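PDB 4ZQU: CdiA-CT toxin, Conserved domain protein from Yersinia pseudotuberculosis serotype O:3, which probably acts as an endonuclease, being the toxic C-terminal domain of a contact-dependent growth inhibition protein that a cognate immunity protein binds. Local coordinates for residues A[60-65]-A[105-110]. Numbering follows the deposited sequence.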
ATOM      1  N   LYS A  60      -0.070  19.447   6.337  1.00 38.41           N
ATOM      2  CA  LYS A  60       0.863  18.745   5.473  1.00 42.16           C
ATOM      3  C   LYS A  60       0.547  17.255   5.481  1.00 43.16           C
ATOM      4  O   LYS A  60       0.609  16.591   4.449  1.00 46.38           O
ATOM      5  CB  LYS A  60       2.303  18.998   5.922  1.00 46.51           C
ATOM      6  CG  LYS A  60       3.349  18.154   5.219  1.00 52.02           C
ATOM      7  CD  LYS A  60       4.721  18.802   5.317  1.00 55.93           C
ATOM      8  CE  LYS A  60       5.682  17.936   6.119  1.00 59.17           C
ATOM      9  NZ  LYS A  60       6.805  17.412   5.289  1.00 64.21           N
ATOM     10  N   ASN A  61       0.190  16.738   6.652  1.00 41.17           N
ATOM     11  CA  ASN A  61      -0.194  15.340   6.775  1.00 40.95           C
ATOM     12  C   ASN A  61      -1.561  15.080   6.157  1.00 40.31           C
ATOM     13  O   ASN A  61      -1.738  14.110   5.425  1.00 42.99           O
ATOM     14  CB  ASN A  61      -0.196  14.909   8.241  1.00 41.21           C
ATOM     15  CG  ASN A  61      -0.471  13.424   8.411  1.00 44.86           C
ATOM     16  OD1 ASN A  61      -1.611  12.973   8.299  1.00 45.27           O
ATOM     17  ND2 ASN A  61       0.576  12.658   8.689  1.00 46.87           N
ATOM     18  N   ILE A  62      -2.520  15.953   6.459  1.00 38.75           N
ATOM     19  CA  ILE A  62      -3.885  15.829   5.951  1.00 37.43           C
ATOM     20  C   ILE A  62      -3.934  15.730   4.431  1.00 39.71           C
ATOM     21  O   ILE A  62      -4.635  14.883   3.878  1.00 42.80           O
ATOM     22  CB  ILE A  62      -4.754  17.023   6.393  1.00 35.42           C
ATOM     23  CG1 ILE A  62      -4.926  17.023   7.910  1.00 32.39           C
ATOM     24  CG2 ILE A  62      -6.114  16.981   5.713  1.00 35.65           C
ATOM     25  CD1 ILE A  62      -5.738  18.183   8.422  1.00 30.44           C
ATOM     26  N   ASP A  63      -3.183  16.596   3.758  1.00 39.51           N
ATOM     27  CA  ASP A  63      -3.170  16.620   2.300  1.00 41.06           C
ATOM     28  C   ASP A  63      -2.705  15.287   1.721  1.00 42.02           C
ATOM     29  O   ASP A  63      -3.257  14.814   0.732  1.00 43.95           O
ATOM     30  CB  ASP A  63      -2.280  17.755   1.789  1.00 42.89           C
ATOM     31  CG  ASP A  63      -2.836  19.127   2.123  1.00 43.08           C
ATOM     32  OD1 ASP A  63      -4.077  19.269   2.174  1.00 42.34           O
ATOM     33  OD2 ASP A  63      -2.033  20.063   2.332  1.00 42.68           O
ATOM     34  N   VAL A  64      -1.701  14.685   2.350  1.00 41.00           N
ATOM     35  CA  VAL A  64      -1.155  13.414   1.886  1.00 41.40           C
ATOM     36  C   VAL A  64      -2.167  12.283   2.050  1.00 40.75           C
ATOM     37  O   VAL A  64      -2.321  11.441   1.164  1.00 42.56           O
ATOM     38  CB  VAL A  64       0.138  13.048   2.639  1.00 41.53           C
ATOM     39  CG1 VAL A  64       0.704  11.738   2.122  1.00 42.01           C
ATOM     40  CG2 VAL A  64       1.159  14.156   2.491  1.00 42.39           C
ATOM     41  N   THR A  65      -2.856  12.270   3.185  1.00 37.76           N
ATOM     42  CA  THR A  65      -3.883  11.270   3.438  1.00 37.21           C
ATOM     43  C   THR A  65      -5.009  11.391   2.420  1.00 36.85           C
ATOM     44  O   THR A  65      -5.531  10.389   1.933  1.00 37.56           O
ATOM     45  CB  THR A  65      -4.476  11.407   4.855  1.00 36.51           C
ATOM     46  OG1 THR A  65      -5.250  12.609   4.937  1.00 39.63           O
ATOM     47  CG2 THR A  65      -3.379  11.450   5.901  1.00 33.41           C
ATOM     48  N   ASN A 105      -7.486  23.018  16.040  1.00 28.11           N
ATOM     49  CA  ASN A 105      -8.900  22.960  15.701  1.00 30.84           C
ATOM     50  C   ASN A 105      -9.159  23.409  14.270  1.00 34.96           C
ATOM     51  O   ASN A 105     -10.109  22.960  13.629  1.00 35.02           O
ATOM     52  CB  ASN A 105      -9.710  23.807  16.677  1.00 28.72           C
ATOM     53  CG  ASN A 105      -9.805  23.174  18.042  1.00 27.80           C
ATOM     54  OD1 ASN A 105     -10.164  22.003  18.167  1.00 33.01           O
ATOM     55  ND2 ASN A 105      -9.467  23.934  19.073  1.00 29.17           N
ATOM     56  N   ARG A 106      -8.304  24.297  13.775  1.00 37.31           N
ATOM     57  CA  ARG A 106      -8.402  24.768  12.400  1.00 40.41           C
ATOM     58  C   ARG A 106      -8.081  23.651  11.418  1.00 36.65           C
ATOM     59  O   ARG A 106      -8.746  23.502  10.392  1.00 39.27           O
ATOM     60  CB  ARG A 106      -7.462  25.952  12.166  1.00 46.51           C
ATOM     61  CG  ARG A 106      -8.106  27.107  11.417  1.00 53.21           C
ATOM     62  CD  ARG A 106      -7.171  28.306  11.303  1.00 59.30           C
ATOM     63  NE  ARG A 106      -6.503  28.644  12.558  1.00 62.04           N
ATOM     64  CZ  ARG A 106      -5.215  28.958  12.658  1.00 64.25           C
ATOM     65  NH1 ARG A 106      -4.447  28.967  11.575  1.00 64.83           N
ATOM     66  NH2 ARG A 106      -4.692  29.261  13.840  1.00 65.12           N
ATOM     67  N   ALA A 107      -7.048  22.879  11.737  1.00 32.93           N
ATOM     68  CA  ALA A 107      -6.650  21.745  10.917  1.00 33.15           C
ATOM     69  C   ALA A 107      -7.690  20.627  10.992  1.00 35.05           C
ATOM     70  O   ALA A 107      -7.905  19.901  10.023  1.00 35.87           O
ATOM     71  CB  ALA A 107      -5.288  21.237  11.349  1.00 31.61           C
ATOM     72  N   ILE A 108      -8.328  20.492  12.151  1.00 34.64           N
ATOM     73  CA  ILE A 108      -9.403  19.523  12.328  1.00 33.25           C
ATOM     74  C   ILE A 108     -10.527  19.797  11.341  1.00 37.73           C
ATOM     75  O   ILE A 108     -11.034  18.889  10.680  1.00 38.32           O
ATOM     76  CB  ILE A 108      -9.967  19.557  13.759  1.00 32.32           C
ATOM     77  CG1 ILE A 108      -8.955  18.975  14.748  1.00 32.52           C
ATOM     78  CG2 ILE A 108     -11.281  18.796  13.837  1.00 32.97           C
ATOM     79  CD1 ILE A 108      -9.412  19.041  16.192  1.00 26.25           C
ATOM     80  N   GLU A 109     -10.908  21.065  11.241  1.00 42.02           N
ATOM     81  CA  GLU A 109     -12.007  21.459  10.373  1.00 46.84           C
ATOM     82  C   GLU A 109     -11.573  21.440   8.916  1.00 44.12           C
ATOM     83  O   GLU A 109     -12.364  21.109   8.033  1.00 45.48           O
ATOM     84  CB  GLU A 109     -12.531  22.846  10.760  1.00 52.65           C
ATOM     85  CG  GLU A 109     -13.819  23.242  10.053  1.00 60.49           C
ATOM     86  CD  GLU A 109     -15.036  22.575  10.663  1.00 68.18           C
ATOM     87  OE1 GLU A 109     -14.871  21.821  11.645  1.00 69.95           O
ATOM     88  OE2 GLU A 109     -16.157  22.803  10.167  1.00 72.40           O
ATOM     89  N   TYR A 110     -10.319  21.800   8.668  1.00 40.50           N
ATOM     90  CA  TYR A 110      -9.760  21.697   7.328  1.00 41.52           C
ATOM     91  C   TYR A 110      -9.814  20.256   6.834  1.00 42.12           C
ATOM     92  O   TYR A 110     -10.312  19.984   5.742  1.00 44.60           O
ATOM     93  CB  TYR A 110      -8.318  22.206   7.291  1.00 40.66           C
ATOM     94  CG  TYR A 110      -7.622  21.924   5.980  1.00 42.31           C
ATOM     95  CD1 TYR A 110      -7.862  22.713   4.863  1.00 45.89           C
ATOM     96  CD2 TYR A 110      -6.735  20.862   5.855  1.00 41.01           C
ATOM     97  CE1 TYR A 110      -7.233  22.455   3.658  1.00 48.11           C
ATOM     98  CE2 TYR A 110      -6.107  20.594   4.657  1.00 43.00           C
ATOM     99  CZ  TYR A 110      -6.355  21.395   3.563  1.00 47.98           C
ATOM    100  OH  TYR A 110      -5.725  21.130   2.369  1.00 52.50           O
TER
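Tyr110 chi1 of 171° sets its ring opposite the main-chain nitrogen and beside the carbonyl carbon, and CG of Asp63 lies trans to its own carbonyl carbon; from these positions the phenol and the carboxylate reach from one helix to the other until Tyr110 OH and Asp63 OD1 lie 2.5 Å apart. This hydrogen bond, donated by the tyrosine, is very short, and its exact length should be treated with caution. OD1 sits at the edge of the ring near its plane. The side chains cross at about a right angle, and their flat groups are also steeply turned, 83° between planes. Asp63 OD2 also has a long, weak ion pair with Lys59 NZ.

The short segments run nearly parallel, 13° between directions and 10.5 Å at the closest approach of the segment axes. They belong to helices 53-66 and 98-113 of a restriction endonuclease-like (PDDEXK) domain, packed side by side against its mixed sheet, where Ile62 and Ile108 both touch Val118 of strand 117-122. Lys59 and Tyr55, about one and two turns before Asp63, also touch Tyr110, and Ile58 extends the packing onto Ala107.

Ile62 supplies the apolar half of the contact. Its side chain and that of Tyr110 run past each other in opposing directions: CG2 approaches Tyr110 CE2 obliquely at 3.8 Å, and Ile62 CD1 meets the ring edge in plane, 3.8 Å from Tyr110 CD2. The extended ethyl branch also brings Ile62 CD1 to 3.2 Å from Ala107 O, a close approach, with Ala107 CB 4.3 Å from the same methyl.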